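Local atomic coordinates of beta-hexosaminidase LpqI (Mycobacterium tuberculosis H37Rv, PDB entry 6GFV), a protein that cleaves the terminal beta-1,4-linked N-acetylglucosamine from peptidoglycan fragments, a step in the recycling of the mycobacterial cell wall. Residues A[101-106]-A[150-155]. Residues are numbered along the deposited sequence; the frame is centred on the assembly and turned at random.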
loop_
_atom_site.group_PDB
_atom_site.type_symbol
_atom_site.label_atom_id
_atom_site.label_comp_id
_atom_site.label_asym_id
_atom_site.label_seq_id
_atom_site.Cartn_x
_atom_site.Cartn_y
_atom_site.Cartn_z
ATOM N N ARG A 101 -13.091 13.601 -6.891
ATOM C CA ARG A 101 -14.499 13.991 -6.954
ATOM C C ARG A 101 -14.732 14.925 -8.127
ATOM O O ARG A 101 -15.705 14.791 -8.857
ATOM C CB ARG A 101 -14.932 14.640 -5.631
ATOM C CG ARG A 101 -16.262 15.417 -5.679
ATOM C CD ARG A 101 -16.735 15.786 -4.292
ATOM N NE ARG A 101 -17.063 14.608 -3.488
ATOM C CZ ARG A 101 -17.221 14.617 -2.170
ATOM N NH1 ARG A 101 -17.079 15.741 -1.487
ATOM N NH2 ARG A 101 -17.515 13.499 -1.531
ATOM N N GLU A 102 -13.812 15.854 -8.337
ATOM C CA GLU A 102 -13.916 16.760 -9.473
ATOM C C GLU A 102 -13.779 16.032 -10.827
ATOM O O GLU A 102 -14.517 16.321 -11.770
ATOM C CB GLU A 102 -12.876 17.865 -9.342
ATOM C CG GLU A 102 -12.928 18.886 -10.449
ATOM C CD GLU A 102 -12.166 20.149 -10.110
ATOM O OE1 GLU A 102 -11.410 20.145 -9.111
ATOM O OE2 GLU A 102 -12.323 21.140 -10.850
ATOM N N LEU A 103 -12.841 15.091 -10.916
ATOM C CA LEU A 103 -12.675 14.258 -12.113
ATOM C C LEU A 103 -13.960 13.561 -12.549
ATOM O O LEU A 103 -14.376 13.665 -13.696
ATOM C CB LEU A 103 -11.604 13.198 -11.876
ATOM C CG LEU A 103 -10.135 13.595 -11.960
ATOM C CD1 LEU A 103 -9.247 12.393 -11.659
ATOM C CD2 LEU A 103 -9.841 14.142 -13.338
ATOM N N ALA A 104 -14.585 12.841 -11.622
ATOM C CA ALA A 104 -15.773 12.060 -11.937
ATOM C C ALA A 104 -16.919 12.959 -12.379
ATOM O O ALA A 104 -17.842 12.507 -13.038
ATOM C CB ALA A 104 -16.187 11.195 -10.732
ATOM N N GLN A 105 -16.838 14.242 -12.046
ATOM C CA GLN A 105 -17.887 15.191 -12.401
ATOM C C GLN A 105 -17.662 15.969 -13.689
ATOM O O GLN A 105 -18.601 16.525 -14.245
ATOM C CB GLN A 105 -18.082 16.185 -11.267
ATOM C CG GLN A 105 -18.916 15.619 -10.139
ATOM C CD GLN A 105 -18.953 16.525 -8.942
ATOM O OE1 GLN A 105 -18.615 17.703 -9.031
ATOM N NE2 GLN A 105 -19.358 15.978 -7.803
ATOM N N THR A 106 -16.418 16.026 -14.145
ATOM C CA THR A 106 -16.056 16.924 -15.227
ATOM C C THR A 106 -15.380 16.237 -16.424
ATOM O O THR A 106 -15.221 16.864 -17.464
ATOM C CB THR A 106 -15.133 18.050 -14.704
ATOM O OG1 THR A 106 -13.952 17.485 -14.122
ATOM C CG2 THR A 106 -15.844 18.877 -13.646
ATOM N N ARG A 150 -11.529 13.213 -2.035
ATOM C CA ARG A 150 -10.629 12.130 -2.438
ATOM C C ARG A 150 -11.411 10.915 -2.974
ATOM O O ARG A 150 -10.823 9.966 -3.487
ATOM C CB ARG A 150 -9.730 11.705 -1.277
ATOM C CG ARG A 150 -8.755 12.778 -0.829
ATOM C CD ARG A 150 -8.124 12.465 0.501
ATOM N NE ARG A 150 -7.334 11.247 0.430
ATOM C CZ ARG A 150 -6.904 10.555 1.477
ATOM N NH1 ARG A 150 -7.175 10.956 2.704
ATOM N NH2 ARG A 150 -6.195 9.457 1.283
ATOM N N SER A 151 -12.737 10.955 -2.852
ATOM C CA SER A 151 -13.598 9.867 -3.322
ATOM C C SER A 151 -14.188 10.155 -4.693
ATOM O O SER A 151 -14.535 11.289 -4.993
ATOM C CB SER A 151 -14.732 9.609 -2.323
ATOM O OG SER A 151 -15.784 8.875 -2.925
ATOM N N PHE A 152 -14.316 9.127 -5.525
ATOM C CA PHE A 152 -14.867 9.327 -6.855
ATOM C C PHE A 152 -16.408 9.459 -6.868
ATOM O O PHE A 152 -16.978 9.834 -7.879
ATOM C CB PHE A 152 -14.418 8.197 -7.793
ATOM C CG PHE A 152 -12.983 8.326 -8.255
ATOM C CD1 PHE A 152 -12.657 9.118 -9.344
ATOM C CD2 PHE A 152 -11.961 7.690 -7.561
ATOM C CE1 PHE A 152 -11.331 9.250 -9.763
ATOM C CE2 PHE A 152 -10.633 7.815 -7.969
ATOM C CZ PHE A 152 -10.315 8.588 -9.072
ATOM N N GLY A 153 -17.077 9.179 -5.755
ATOM C CA GLY A 153 -18.524 9.335 -5.712
ATOM C C GLY A 153 -19.234 8.720 -4.522
ATOM O O GLY A 153 -18.625 8.052 -3.706
ATOM N N SER A 154 -20.538 8.955 -4.423
ATOM C CA SER A 154 -21.323 8.438 -3.302
ATOM C C SER A 154 -22.106 7.176 -3.676
ATOM O O SER A 154 -22.842 6.622 -2.861
ATOM C CB SER A 154 -22.279 9.512 -2.793
ATOM O OG SER A 154 -23.071 10.023 -3.847
ATOM N N ASP A 155 -21.939 6.737 -4.914
ATOM C CA ASP A 155 -22.597 5.549 -5.435
ATOM C C ASP A 155 -21.566 4.499 -5.878
ATOM O O ASP A 155 -20.660 4.816 -6.628
ATOM C CB ASP A 155 -23.505 5.964 -6.600
ATOM C CG ASP A 155 -23.806 4.830 -7.549
ATOM O OD1 ASP A 155 -24.666 3.985 -7.225
ATOM O OD2 ASP A 155 -23.200 4.793 -8.637
#
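Arg-101 meets the 150-155 loop with the base of its side chain: CB lies 3.4 Å from Ser-151 O. Arg-101 N is also close to Ser-151 O, at 3.3 Å, but the angle is too poor for a hydrogen bond. With chi1 at 165°, Arg-101 CG extends anti to the backbone N and is already 4.5 Å from Ser-151 O; CD is farther still. The bend at chi3 (-65°) then folds the chain back, bringing NE to 4.4 Å from Ser-151 O, too long for a bond. At the tip, NH1 forms a salt bridge with Asp-143 OD1 and a hydrogen bond to Ala-141 O, so the charge is held by the neighbouring loop. Farther along the helix, Ala-104 CB sits 3.3 Å from Phe-152 O and also approaches the edge of the ring, 4.3 Å from CD1. Leu-103 CD1 comes obliquely to Phe-152 CE1 at 4.2 Å, while Tyr-162 of helix 156-172 touches both Ala-104 and Phe-152. Within the loop, Gly-153 N donates to Ser-151 OG at 3.1 Å and 159°, an ST turn, and the same OG is bonded to Asp-137 O. The loop joins strand 130-131 to helix 156-172 in the TIM barrel and carries Arg-150, which probably binds substrate and is salt-bridged to Glu-82. Helix 100-106 therefore meets this loop, probably part of the substrate site, through apolar carbons and carbonyl oxygens.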